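Methylenetetrahydrofolate--tRNA-(uracil-5-)-methyltransferase TrmFO (Thermus thermophilus, PDB 3G5S) is a folate-dependent, FAD-containing methyltransferase thought to form 5-methyluridine at position 54 of tRNAs. Local coordinates at residues V27-R33 / L114-E120; L154-A160 / V306-Y312; C223-E227 / G276-L281. One frame throughout, in Å; residues are numbered along the deposited sequence.

Interaction 1: residues V27-R33 / L114-E120; sequences VRLFEMR and LEVVREE. With FAD (flavin-adenine dinucleotide), chain B.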
loop_
_atom_site.group_PDB
_atom_site.type_symbol
_atom_site.label_atom_id
_atom_site.label_comp_id
_atom_site.label_asym_id
_atom_site.label_seq_id
_atom_site.Cartn_x
_atom_site.Cartn_y
_atom_site.Cartn_z
ATOM N N VAL A 27 -18.240 19.570 3.220
ATOM C CA VAL A 27 -17.688 18.675 2.219
ATOM C C VAL A 27 -18.638 18.568 1.038
ATOM O O VAL A 27 -19.862 18.569 1.205
ATOM C CB VAL A 27 -17.447 17.265 2.821
ATOM C CG1 VAL A 27 -17.039 16.267 1.747
ATOM C CG2 VAL A 27 -16.399 17.336 3.929
ATOM N N ARG A 28 -18.047 18.506 -0.149
ATOM C CA ARG A 28 -18.736 18.141 -1.368
ATOM C C ARG A 28 -18.143 16.804 -1.789
ATOM O O ARG A 28 -16.994 16.740 -2.236
ATOM C CB ARG A 28 -18.483 19.200 -2.440
ATOM C CG ARG A 28 -19.257 18.986 -3.715
ATOM C CD ARG A 28 -19.024 20.123 -4.713
ATOM N NE ARG A 28 -19.500 21.414 -4.217
ATOM C CZ ARG A 28 -18.713 22.407 -3.806
ATOM N NH1 ARG A 28 -17.393 22.271 -3.817
ATOM N NH2 ARG A 28 -19.250 23.539 -3.375
ATOM N N LEU A 29 -18.921 15.742 -1.600
ATOM C CA LEU A 29 -18.459 14.382 -1.835
ATOM C C LEU A 29 -19.002 13.895 -3.164
ATOM O O LEU A 29 -20.215 13.758 -3.329
ATOM C CB LEU A 29 -18.941 13.475 -0.702
ATOM C CG LEU A 29 -18.590 11.990 -0.787
ATOM C CD1 LEU A 29 -17.086 11.792 -0.785
ATOM C CD2 LEU A 29 -19.234 11.244 0.366
ATOM N N PHE A 30 -18.099 13.657 -4.111
ATOM C CA PHE A 30 -18.473 13.201 -5.445
ATOM C C PHE A 30 -18.371 11.685 -5.524
ATOM O O PHE A 30 -17.371 11.096 -5.107
ATOM C CB PHE A 30 -17.535 13.784 -6.511
ATOM C CG PHE A 30 -17.623 15.276 -6.682
ATOM C CD1 PHE A 30 -16.849 16.125 -5.907
ATOM C CD2 PHE A 30 -18.442 15.826 -7.653
ATOM C CE1 PHE A 30 -16.912 17.492 -6.084
ATOM C CE2 PHE A 30 -18.507 17.189 -7.829
ATOM C CZ PHE A 30 -17.743 18.025 -7.051
ATOM N N GLU A 31 -19.400 11.059 -6.083
ATOM C CA GLU A 31 -19.380 9.629 -6.321
ATOM C C GLU A 31 -20.144 9.334 -7.596
ATOM O O GLU A 31 -21.307 9.712 -7.736
ATOM C CB GLU A 31 -19.992 8.870 -5.141
ATOM C CG GLU A 31 -20.093 7.370 -5.363
ATOM C CD GLU A 31 -18.782 6.758 -5.809
ATOM O OE1 GLU A 31 -18.754 6.170 -6.915
ATOM O OE2 GLU A 31 -17.781 6.870 -5.061
HETATM N N MSE A 32 -19.494 8.657 -8.533
HETATM C CA MSE A 32 -20.142 8.378 -9.809
HETATM C C MSE A 32 -21.117 7.197 -9.757
HETATM O O MSE A 32 -22.023 7.100 -10.587
HETATM C CB MSE A 32 -19.097 8.166 -10.894
HETATM C CG MSE A 32 -18.278 6.914 -10.741
HETATM SE SE MSE A 32 -16.894 6.844 -12.087
HETATM C CE MSE A 32 -16.232 5.050 -11.705
ATOM N N ARG A 33 -20.933 6.300 -8.796
ATOM C CA ARG A 33 -21.867 5.200 -8.622
ATOM C C ARG A 33 -23.188 5.742 -8.094
ATOM O O ARG A 33 -23.200 6.723 -7.356
ATOM C CB ARG A 33 -21.297 4.166 -7.656
ATOM C CG ARG A 33 -20.051 3.473 -8.165
ATOM C CD ARG A 33 -19.544 2.437 -7.174
ATOM N NE ARG A 33 -18.935 3.004 -5.972
ATOM C CZ ARG A 33 -19.477 2.968 -4.755
ATOM N NH1 ARG A 33 -20.666 2.415 -4.561
ATOM N NH2 ARG A 33 -18.824 3.489 -3.721
ATOM N N LEU A 114 -22.503 17.802 4.876
ATOM C CA LEU A 114 -22.133 17.002 3.711
ATOM C C LEU A 114 -23.119 17.146 2.558
ATOM O O LEU A 114 -24.311 16.890 2.716
ATOM C CB LEU A 114 -22.022 15.520 4.078
ATOM C CG LEU A 114 -21.665 14.634 2.876
ATOM C CD1 LEU A 114 -20.244 14.907 2.434
ATOM C CD2 LEU A 114 -21.851 13.162 3.177
ATOM N N GLU A 115 -22.604 17.557 1.403
ATOM C CA GLU A 115 -23.350 17.506 0.150
ATOM C C GLU A 115 -22.791 16.373 -0.699
ATOM O O GLU A 115 -21.579 16.282 -0.901
ATOM C CB GLU A 115 -23.234 18.818 -0.624
ATOM C CG GLU A 115 -23.987 18.781 -1.955
ATOM C CD GLU A 115 -23.668 19.949 -2.882
ATOM O OE1 GLU A 115 -24.314 20.049 -3.946
ATOM O OE2 GLU A 115 -22.772 20.757 -2.564
ATOM N N VAL A 116 -23.677 15.508 -1.178
ATOM C CA VAL A 116 -23.302 14.424 -2.069
ATOM C C VAL A 116 -23.643 14.814 -3.499
ATOM O O VAL A 116 -24.759 15.250 -3.774
ATOM C CB VAL A 116 -24.056 13.130 -1.717
ATOM C CG1 VAL A 116 -23.683 12.015 -2.676
ATOM C CG2 VAL A 116 -23.759 12.716 -0.283
ATOM N N VAL A 117 -22.677 14.658 -4.398
ATOM C CA VAL A 117 -22.888 14.911 -5.814
ATOM C C VAL A 117 -22.660 13.609 -6.572
ATOM O O VAL A 117 -21.544 13.069 -6.575
ATOM C CB VAL A 117 -21.931 15.998 -6.333
ATOM C CG1 VAL A 117 -22.168 16.255 -7.811
ATOM C CG2 VAL A 117 -22.098 17.288 -5.536
ATOM N N ARG A 118 -23.720 13.092 -7.188
ATOM C CA ARG A 118 -23.619 11.848 -7.928
ATOM C C ARG A 118 -23.219 12.169 -9.356
ATOM O O ARG A 118 -24.067 12.374 -10.228
ATOM C CB ARG A 118 -24.941 11.082 -7.896
ATOM C CG ARG A 118 -25.390 10.665 -6.501
ATOM C CD ARG A 118 -24.653 9.420 -6.003
ATOM N NE ARG A 118 -25.087 9.048 -4.656
ATOM C CZ ARG A 118 -24.767 7.912 -4.039
ATOM N NH1 ARG A 118 -23.994 7.017 -4.638
ATOM N NH2 ARG A 118 -25.219 7.672 -2.815
ATOM N N GLU A 119 -21.916 12.236 -9.584
ATOM C CA GLU A 119 -21.394 12.524 -10.904
ATOM C C GLU A 119 -19.959 12.041 -11.003
ATOM O O GLU A 119 -19.277 11.861 -9.987
ATOM C CB GLU A 119 -21.468 14.022 -11.195
ATOM C CG GLU A 119 -20.324 14.841 -10.631
ATOM C CD GLU A 119 -20.290 16.255 -11.187
ATOM O OE1 GLU A 119 -19.180 16.762 -11.466
ATOM O OE2 GLU A 119 -21.372 16.857 -11.349
ATOM N N GLU A 120 -19.516 11.807 -12.230
ATOM C CA GLU A 120 -18.121 11.514 -12.486
ATOM C C GLU A 120 -17.343 12.815 -12.589
ATOM O O GLU A 120 -17.700 13.694 -13.368
ATOM C CB GLU A 120 -17.949 10.742 -13.793
ATOM C CG GLU A 120 -16.492 10.434 -14.067
ATOM C CD GLU A 120 -16.185 10.100 -15.511
ATOM O OE1 GLU A 120 -17.076 10.231 -16.383
ATOM O OE2 GLU A 120 -15.026 9.714 -15.767
HETATM P PA FAD B . -12.428 2.588 -3.726
HETATM O O1A FAD B . -12.477 1.790 -4.997
HETATM O O2A FAD B . -12.942 1.957 -2.470
HETATM O O5B FAD B . -13.190 3.981 -3.900
HETATM C C5B FAD B . -13.001 4.792 -5.043
HETATM C C4B FAD B . -14.332 5.446 -5.357
HETATM O O4B FAD B . -14.143 6.431 -6.359
HETATM C C3B FAD B . -15.340 4.445 -5.918
HETATM O O3B FAD B . -16.560 4.507 -5.205
HETATM C C2B FAD B . -15.513 4.866 -7.378
HETATM O O2B FAD B . -16.801 4.634 -7.911
HETATM C C1B FAD B . -15.209 6.350 -7.308
HETATM N N9A FAD B . -14.704 7.007 -8.523
HETATM C C8A FAD B . -13.698 6.588 -9.348
HETATM N N7A FAD B . -13.482 7.537 -10.283
HETATM C C5A FAD B . -14.343 8.563 -10.047
HETATM C C6A FAD B . -14.569 9.781 -10.672
HETATM N N6A FAD B . -13.761 10.257 -11.628
HETATM N N1A FAD B . -15.533 10.609 -10.161
HETATM C C2A FAD B . -16.287 10.247 -9.070
HETATM N N3A FAD B . -16.071 9.043 -8.439
HETATM C C4A FAD B . -15.116 8.234 -8.943
HETATM N N1 FAD B . -8.315 -4.663 -0.505
HETATM C C2 FAD B . -8.228 -5.444 0.620
HETATM O O2 FAD B . -7.758 -4.990 1.661
HETATM N N3 FAD B . -8.676 -6.751 0.576
HETATM C C4 FAD B . -9.222 -7.307 -0.569
HETATM O O4 FAD B . -9.619 -8.478 -0.573
HETATM C C4X FAD B . -9.307 -6.501 -1.705
HETATM N N5 FAD B . -9.831 -6.996 -2.877
HETATM C C5X FAD B . -9.916 -6.183 -3.988
HETATM C C6 FAD B . -10.459 -6.693 -5.163
HETATM C C7 FAD B . -10.546 -5.900 -6.299
HETATM C C7M FAD B . -11.133 -6.457 -7.567
HETATM C C8 FAD B . -10.095 -4.585 -6.252
HETATM C C8M FAD B . -10.187 -3.715 -7.473
HETATM C C9 FAD B . -9.554 -4.070 -5.076
HETATM C C9A FAD B . -9.459 -4.865 -3.936
HETATM N N10 FAD B . -8.903 -4.361 -2.767
HETATM C C10 FAD B . -8.848 -5.186 -1.660
HETATM C "C1'" FAD B . -7.863 -3.267 -2.858
HETATM C "C2'" FAD B . -8.236 -1.976 -2.109
HETATM O "O2'" FAD B . -7.907 -2.036 -0.731
HETATM C "C3'" FAD B . -9.703 -1.596 -2.307
HETATM O "O3'" FAD B . -9.868 -1.320 -3.684
HETATM C "C4'" FAD B . -10.130 -0.378 -1.490
HETATM O "O4'" FAD B . -11.536 -0.268 -1.584
HETATM C "C5'" FAD B . -9.438 0.899 -1.951
HETATM O "O5'" FAD B . -10.062 2.017 -1.359
HETATM P P FAD B . -10.129 3.396 -2.167
HETATM O O1P FAD B . -8.761 3.834 -2.584
HETATM O O2P FAD B . -10.933 4.341 -1.336
HETATM O O3P FAD B . -10.896 3.022 -3.527
HETATM O O HOH W 1 -22.433 21.211 -5.783
#
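V27 to F30 pair in parallel with L114 to V117, joining the edge strand 114-117 of the five-stranded parallel sheet of a Rossmann-type fold to strand 27-30. The backbone ladder runs E115 N to V27 O, L29 N to E115 O, V117 N to L29 O and E31 N to V117 O. The two strand axes run 25° apart.

Apolar contacts lie on both faces. On one, L114 CD1 reaches V27 CG1 at 3.5 Å and also touches L29 CB; on the other, the F30 ring presents CD2 to V117 CB at 3.7 Å, while E119 CG sits at the ring's edge, in its plane.

Two arginines have polar partners across the contact. R28 NE and E115 OE2 form a long salt bridge of 3.7 Å, and a water donates to E115 OE1 while accepting weakly from R28 NE; the guanidinium has a firmer partner in N5. R118 NH1 donates a hydrogen bond to R33 O at 2.8 Å, with the oxygen in the guanidinium plane.

Beyond the strand, E31 grips the FAD ribose: O2B donates to OE1 at 2.7 Å and O3B to OE2 at 2.7 Å. Its CG extends opposite the backbone N (chi1 176°) and the chain bends at chi2 (51°), which turns the carboxylate to the sugar. R33 NE meets O3B at 2.9 Å, and R33 NH1 is held by T43 O. O2B, O3B, R33 N (on the anti lone pair of OE1) and A9 N (at OE2) all donate to the E31 carboxylate, which would probably favour its charged form.

Interaction 2: residues L154-A160 / V306-Y312; sequences LAYYDAA and VMHRNTY. With GSH (glutathione), chain C.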
loop_
_atom_site.group_PDB
_atom_site.type_symbol
_atom_site.label_atom_id
_atom_site.label_comp_id
_atom_site.label_asym_id
_atom_site.label_seq_id
_atom_site.Cartn_x
_atom_site.Cartn_y
_atom_site.Cartn_z
ATOM N N LEU A 154 1.713 8.158 -13.375
ATOM C CA LEU A 154 0.515 7.393 -13.072
ATOM C C LEU A 154 0.641 6.033 -13.746
ATOM O O LEU A 154 0.990 5.953 -14.923
ATOM C CB LEU A 154 -0.748 8.122 -13.538
ATOM C CG LEU A 154 -2.076 7.400 -13.297
ATOM C CD1 LEU A 154 -3.208 8.387 -13.059
ATOM C CD2 LEU A 154 -2.411 6.468 -14.460
ATOM N N ALA A 155 0.392 4.973 -12.986
ATOM C CA ALA A 155 0.430 3.615 -13.500
ATOM C C ALA A 155 -0.973 3.030 -13.507
ATOM O O ALA A 155 -1.833 3.452 -12.730
ATOM C CB ALA A 155 1.362 2.763 -12.654
ATOM N N TYR A 156 -1.192 2.049 -14.385
ATOM C CA TYR A 156 -2.486 1.385 -14.509
ATOM C C TYR A 156 -2.484 -0.031 -13.943
ATOM O O TYR A 156 -3.541 -0.647 -13.827
ATOM C CB TYR A 156 -2.940 1.350 -15.968
ATOM C CG TYR A 156 -3.298 2.709 -16.515
ATOM C CD1 TYR A 156 -4.479 3.336 -16.149
ATOM C CD2 TYR A 156 -2.451 3.368 -17.391
ATOM C CE1 TYR A 156 -4.808 4.586 -16.644
ATOM C CE2 TYR A 156 -2.770 4.613 -17.893
ATOM C CZ TYR A 156 -3.950 5.218 -17.515
ATOM O OH TYR A 156 -4.268 6.461 -18.016
ATOM N N TYR A 157 -1.306 -0.551 -13.619
ATOM C CA TYR A 157 -1.187 -1.863 -12.991
ATOM C C TYR A 157 -0.009 -1.826 -12.039
ATOM O O TYR A 157 0.892 -1.005 -12.193
ATOM C CB TYR A 157 -1.029 -2.984 -14.033
ATOM C CG TYR A 157 0.240 -2.949 -14.863
ATOM C CD1 TYR A 157 1.430 -3.488 -14.384
ATOM C CD2 TYR A 157 0.235 -2.416 -16.144
ATOM C CE1 TYR A 157 2.585 -3.472 -15.153
ATOM C CE2 TYR A 157 1.383 -2.397 -16.920
ATOM C CZ TYR A 157 2.554 -2.927 -16.420
ATOM O OH TYR A 157 3.698 -2.910 -17.191
ATOM N N ASP A 158 0.057 -2.757 -11.087
ATOM C CA ASP A 158 1.161 -2.729 -10.107
ATOM C C ASP A 158 2.405 -3.608 -10.376
ATOM O O ASP A 158 3.530 -3.106 -10.371
ATOM C CB ASP A 158 0.654 -2.912 -8.670
ATOM C CG ASP A 158 -0.360 -4.023 -8.534
ATOM O OD1 ASP A 158 -0.361 -4.954 -9.371
ATOM O OD2 ASP A 158 -1.152 -3.966 -7.569
ATOM N N ALA A 159 2.215 -4.905 -10.590
ATOM C CA ALA A 159 3.336 -5.787 -10.915
ATOM C C ALA A 159 4.451 -5.714 -9.870
ATOM O O ALA A 159 5.618 -5.521 -10.195
ATOM C CB ALA A 159 3.883 -5.473 -12.303
ATOM N N ALA A 160 4.078 -5.872 -8.614
ATOM C CA ALA A 160 5.009 -5.836 -7.505
ATOM C C ALA A 160 5.720 -7.166 -7.328
ATOM O O ALA A 160 5.122 -8.226 -7.474
ATOM C CB ALA A 160 4.280 -5.466 -6.238
ATOM N N VAL A 306 2.342 -9.009 -6.310
ATOM C CA VAL A 306 1.005 -9.059 -6.885
ATOM C C VAL A 306 1.028 -8.507 -8.302
ATOM O O VAL A 306 1.917 -7.732 -8.661
ATOM C CB VAL A 306 -0.018 -8.244 -6.071
ATOM C CG1 VAL A 306 -0.171 -8.817 -4.674
ATOM C CG2 VAL A 306 0.367 -6.769 -6.044
HETATM N N MSE A 307 0.040 -8.916 -9.094
HETATM C CA MSE A 307 -0.111 -8.495 -10.482
HETATM C C MSE A 307 -1.565 -8.181 -10.727
HETATM O O MSE A 307 -2.348 -9.092 -10.982
HETATM C CB MSE A 307 0.220 -9.646 -11.439
HETATM C CG MSE A 307 1.660 -10.089 -11.508
HETATM SE SE MSE A 307 2.678 -9.242 -12.949
HETATM C CE MSE A 307 1.380 -9.291 -14.395
ATOM N N HIS A 308 -1.954 -6.919 -10.667
ATOM C CA HIS A 308 -3.324 -6.622 -11.043
ATOM C C HIS A 308 -3.546 -5.224 -11.572
ATOM O O HIS A 308 -2.691 -4.341 -11.467
ATOM C CB HIS A 308 -4.323 -6.947 -9.923
ATOM C CG HIS A 308 -3.906 -6.472 -8.568
ATOM N ND1 HIS A 308 -3.785 -5.138 -8.248
ATOM C CD2 HIS A 308 -3.610 -7.160 -7.440
ATOM C CE1 HIS A 308 -3.426 -5.023 -6.980
ATOM N NE2 HIS A 308 -3.304 -6.234 -6.471
ATOM N N ARG A 309 -4.716 -5.060 -12.170
ATOM C CA ARG A 309 -5.207 -3.767 -12.588
ATOM C C ARG A 309 -5.347 -2.878 -11.356
ATOM O O ARG A 309 -6.026 -3.240 -10.393
ATOM C CB ARG A 309 -6.552 -3.955 -13.281
ATOM C CG ARG A 309 -7.309 -2.687 -13.545
ATOM C CD ARG A 309 -6.808 -1.992 -14.787
ATOM N NE ARG A 309 -7.630 -0.823 -15.054
ATOM C CZ ARG A 309 -7.393 0.380 -14.544
ATOM N NH1 ARG A 309 -6.343 0.572 -13.760
ATOM N NH2 ARG A 309 -8.200 1.392 -14.822
ATOM N N ASN A 310 -4.701 -1.720 -11.393
ATOM C CA ASN A 310 -4.584 -0.872 -10.211
ATOM C C ASN A 310 -4.032 0.478 -10.625
ATOM O O ASN A 310 -2.840 0.606 -10.872
ATOM C CB ASN A 310 -3.634 -1.546 -9.200
ATOM C CG ASN A 310 -3.595 -0.850 -7.835
ATOM O OD1 ASN A 310 -4.405 -1.134 -6.951
ATOM N ND2 ASN A 310 -2.618 0.034 -7.646
ATOM N N THR A 311 -4.894 1.486 -10.711
ATOM C CA THR A 311 -4.443 2.844 -11.000
ATOM C C THR A 311 -3.888 3.500 -9.749
ATOM O O THR A 311 -4.548 3.533 -8.709
ATOM C CB THR A 311 -5.577 3.689 -11.554
ATOM O OG1 THR A 311 -5.952 3.149 -12.824
ATOM C CG2 THR A 311 -5.132 5.117 -11.749
ATOM N N TYR A 312 -2.674 4.029 -9.853
ATOM C CA TYR A 312 -2.059 4.710 -8.727
ATOM C C TYR A 312 -0.978 5.680 -9.183
ATOM O O TYR A 312 -0.426 5.561 -10.279
ATOM C CB TYR A 312 -1.505 3.697 -7.701
ATOM C CG TYR A 312 -0.285 2.937 -8.177
ATOM C CD1 TYR A 312 -0.400 1.883 -9.076
ATOM C CD2 TYR A 312 0.986 3.275 -7.735
ATOM C CE1 TYR A 312 0.716 1.193 -9.518
ATOM C CE2 TYR A 312 2.109 2.586 -8.169
ATOM C CZ TYR A 312 1.969 1.544 -9.066
ATOM O OH TYR A 312 3.070 0.848 -9.519
HETATM N N1 GSH C . 3.655 -0.575 -12.014
HETATM C CA1 GSH C . 4.514 0.521 -12.422
HETATM C C1 GSH C . 4.347 0.891 -13.888
HETATM O O11 GSH C . 3.337 0.271 -14.623
HETATM O O12 GSH C . 4.860 1.879 -14.301
HETATM C CB1 GSH C . 5.976 0.343 -12.025
HETATM C CG1 GSH C . 6.862 -0.493 -12.942
HETATM C CD1 GSH C . 6.619 -1.999 -13.010
HETATM O OE1 GSH C . 5.651 -2.514 -12.549
HETATM N N2 GSH C . 7.634 -2.791 -13.645
HETATM C CA2 GSH C . 7.542 -4.217 -13.658
HETATM C C2 GSH C . 8.525 -4.870 -12.692
HETATM O O2 GSH C . 9.647 -5.067 -13.024
HETATM C CB2 GSH C . 7.749 -4.667 -15.096
HETATM S SG2 GSH C . 7.452 -6.412 -15.450
HETATM N N3 GSH C . 7.957 -5.636 -11.600
HETATM C CA3 GSH C . 8.829 -6.424 -10.756
HETATM C C3 GSH C . 9.647 -5.607 -9.766
HETATM O O31 GSH C . 10.751 -5.916 -9.442
HETATM O O32 GSH C . 9.156 -4.349 -9.479
#
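Y312 packs against A155 as its antiparallel, hydrogen-bonded partner. From CB the ring departs between the backbone N and the carbonyl carbon (chi1 71°), and this carries its CD1 to 4.1 Å from A155 CB. One atom further, CE1 lies 3.6 Å from the same A155 CB and meets Y157 O near the ring plane at 3.5 Å. At the tip, OH accepts from glutathione N1 at 2.9 Å and also bonds to F390 O; the same N1 donates to Y157 O at 2.8 Å. Between A155 and Y157 the register of this two-stranded antiparallel ribbon slips by one residue, a beta bulge, as the chain turns a corner at Y156. At the bulge Y156 O accepts from two donors: N310 N at 2.9 Å, and R309 NH1 at 3.1 Å by a more bent bond. R309 NH1 also donates to T311 OG1, 2.8 Å away and in the guanidinium plane, along a nearly straight N-H (174°), which helps fix the guanidinium.

Interaction 3: residues C223-E227 / G276-L281; sequences CVPVE and GFQTGL. With GSH (glutathione), chain C.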
loop_
_atom_site.group_PDB
_atom_site.type_symbol
_atom_site.label_atom_id
_atom_site.label_comp_id
_atom_site.label_asym_id
_atom_site.label_seq_id
_atom_site.Cartn_x
_atom_site.Cartn_y
_atom_site.Cartn_z
ATOM N N CYS A 223 4.823 -7.059 -19.566
ATOM C CA CYS A 223 5.195 -7.399 -18.200
ATOM C C CYS A 223 4.657 -8.788 -17.877
ATOM O O CYS A 223 3.456 -8.967 -17.680
ATOM C CB CYS A 223 4.615 -6.368 -17.235
ATOM S SG CYS A 223 4.929 -6.719 -15.495
ATOM N N VAL A 224 5.550 -9.768 -17.825
ATOM C CA VAL A 224 5.149 -11.164 -17.671
ATOM C C VAL A 224 5.532 -11.674 -16.286
ATOM O O VAL A 224 6.671 -11.513 -15.865
ATOM C CB VAL A 224 5.821 -12.054 -18.738
ATOM C CG1 VAL A 224 5.324 -13.489 -18.636
ATOM C CG2 VAL A 224 5.564 -11.495 -20.130
ATOM N N PRO A 225 4.578 -12.283 -15.568
ATOM C CA PRO A 225 4.873 -12.817 -14.232
ATOM C C PRO A 225 6.013 -13.832 -14.301
ATOM O O PRO A 225 6.096 -14.570 -15.283
ATOM C CB PRO A 225 3.567 -13.512 -13.834
ATOM C CG PRO A 225 2.516 -12.897 -14.700
ATOM C CD PRO A 225 3.190 -12.544 -15.980
ATOM N N VAL A 226 6.873 -13.880 -13.285
ATOM C CA VAL A 226 8.025 -14.784 -13.335
ATOM C C VAL A 226 7.626 -16.243 -13.470
ATOM O O VAL A 226 8.329 -17.021 -14.111
ATOM C CB VAL A 226 8.970 -14.643 -12.119
ATOM C CG1 VAL A 226 9.753 -13.364 -12.204
ATOM C CG2 VAL A 226 8.200 -14.729 -10.805
ATOM N N GLU A 227 6.508 -16.621 -12.863
ATOM C CA GLU A 227 6.053 -17.999 -12.952
ATOM C C GLU A 227 5.634 -18.335 -14.383
ATOM O O GLU A 227 5.736 -19.481 -14.814
ATOM C CB GLU A 227 4.925 -18.283 -11.950
ATOM C CG GLU A 227 3.647 -17.485 -12.165
ATOM C CD GLU A 227 3.632 -16.150 -11.434
ATOM O OE1 GLU A 227 4.709 -15.650 -11.038
ATOM O OE2 GLU A 227 2.528 -15.596 -11.253
ATOM N N GLY A 276 12.702 -7.761 -10.659
ATOM C CA GLY A 276 12.181 -8.497 -11.793
ATOM C C GLY A 276 11.356 -9.716 -11.420
ATOM O O GLY A 276 11.132 -10.588 -12.259
ATOM N N PHE A 277 10.888 -9.765 -10.172
ATOM C CA PHE A 277 10.106 -10.899 -9.682
ATOM C C PHE A 277 8.625 -10.587 -9.500
ATOM O O PHE A 277 7.970 -11.104 -8.604
ATOM C CB PHE A 277 10.744 -11.510 -8.428
ATOM C CG PHE A 277 11.769 -12.553 -8.756
ATOM C CD1 PHE A 277 13.026 -12.197 -9.222
ATOM C CD2 PHE A 277 11.454 -13.898 -8.677
ATOM C CE1 PHE A 277 13.954 -13.172 -9.570
ATOM C CE2 PHE A 277 12.375 -14.867 -9.024
ATOM C CZ PHE A 277 13.626 -14.508 -9.468
ATOM N N GLN A 278 8.099 -9.748 -10.384
ATOM C CA GLN A 278 6.661 -9.547 -10.448
ATOM C C GLN A 278 5.982 -10.910 -10.530
ATOM O O GLN A 278 6.437 -11.803 -11.246
ATOM C CB GLN A 278 6.284 -8.680 -11.654
ATOM C CG GLN A 278 6.591 -9.302 -13.014
ATOM C CD GLN A 278 8.046 -9.149 -13.446
ATOM O OE1 GLN A 278 8.831 -8.440 -12.811
ATOM N NE2 GLN A 278 8.406 -9.808 -14.550
ATOM N N THR A 279 4.895 -11.073 -9.788
ATOM C CA THR A 279 4.296 -12.390 -9.653
ATOM C C THR A 279 2.840 -12.319 -9.230
ATOM O O THR A 279 2.425 -11.373 -8.555
ATOM C CB THR A 279 5.072 -13.241 -8.628
ATOM O OG1 THR A 279 4.492 -14.545 -8.546
ATOM C CG2 THR A 279 5.029 -12.598 -7.246
ATOM N N GLY A 280 2.078 -13.331 -9.635
ATOM C CA GLY A 280 0.706 -13.494 -9.197
ATOM C C GLY A 280 0.525 -14.743 -8.357
ATOM O O GLY A 280 -0.597 -15.186 -8.133
ATOM N N LEU A 281 1.629 -15.317 -7.896
ATOM C CA LEU A 281 1.569 -16.525 -7.081
ATOM C C LEU A 281 0.851 -16.284 -5.761
ATOM O O LEU A 281 0.887 -15.183 -5.215
ATOM C CB LEU A 281 2.975 -17.035 -6.794
ATOM C CG LEU A 281 3.719 -17.668 -7.974
ATOM C CD1 LEU A 281 5.125 -18.059 -7.563
ATOM C CD2 LEU A 281 2.962 -18.876 -8.521
HETATM N N1 GSH C . 3.655 -0.575 -12.014
HETATM C CA1 GSH C . 4.514 0.521 -12.422
HETATM C C1 GSH C . 4.347 0.891 -13.888
HETATM O O11 GSH C . 3.337 0.271 -14.623
HETATM O O12 GSH C . 4.860 1.879 -14.301
HETATM C CB1 GSH C . 5.976 0.343 -12.025
HETATM C CG1 GSH C . 6.862 -0.493 -12.942
HETATM C CD1 GSH C . 6.619 -1.999 -13.010
HETATM O OE1 GSH C . 5.651 -2.514 -12.549
HETATM N N2 GSH C . 7.634 -2.791 -13.645
HETATM C CA2 GSH C . 7.542 -4.217 -13.658
HETATM C C2 GSH C . 8.525 -4.870 -12.692
HETATM O O2 GSH C . 9.647 -5.067 -13.024
HETATM C CB2 GSH C . 7.749 -4.667 -15.096
HETATM S SG2 GSH C . 7.452 -6.412 -15.450
HETATM N N3 GSH C . 7.957 -5.636 -11.600
HETATM C CA3 GSH C . 8.829 -6.424 -10.756
HETATM C C3 GSH C . 9.647 -5.607 -9.766
HETATM O O31 GSH C . 10.751 -5.916 -9.442
HETATM O O32 GSH C . 9.156 -4.349 -9.479
#
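The F277 ring takes V226 CG1 over one face, 4.3 Å from the ring centroid and 24° off its normal, a CH-pi contact offset toward the rim. The Q278 amide donates in its own plane: NE2 bonds to V224 O at 2.8 Å. The E227 carboxylate is met in two ways. OE2 receives G280 N on its syn lone pair at 2.8 Å, whereas T279 OG1 donates to OE1 at 2.7 Å from 37° above the plane.

These groups join the start of helix 226-231, with P225 at the N-cap position, to an ST turn at T279, in the loop that follows strand 271-274. The turn is closed by L281 N donating to T279 OG1 at 3.0 Å, so this hydroxyl accepts from the backbone while it donates a hydrogen bond to E227 OE1. The helix start is tied to the same loop by V226 N, which donates to Q278 O at 2.9 Å.

With CG between the backbone N and the carbonyl carbon and a bend at chi2 (-89°), E227 brings its carboxylate to the turn, and its CB and CG slide past L281 CD2. Shortening E227 to an alanine removes both oxygens and would probably leave the T279 hydroxyl and the G280 amide without their acceptor, with the ST turn less firmly fixed against the helix.

At the other end the contact lines the glutathione pocket. C223 SG lies 2.5 Å from glutathione SG2, too close for plain packing yet longer than a disulfide bond, so the nature of this sulfur pair is doubtful. Nearby, G276 N donates to glutathione O31 at 2.9 Å.

The three contacts form a series from the adenosine end of FAD to glutathione. Interaction 1 holds the adenosine end of FAD; its centre lies 26 Å from that of interaction 2 and 38 Å from that of interaction 3, and it touches neither, the nearest atoms being about 9 Å and 24 Å away. Interaction 2 stands between the two ligands: the N310 side chain comes within about 6 Å of FAD, while both interaction 2 and interaction 3 border glutathione. Those two adjoin, with centres 13 Å apart, M307 CG 3.3 Å from T279 O and Y157 OH 3.6 Å from C223 CB. Along the chain, interaction 3 is nested inside the loop that interaction 2 closes.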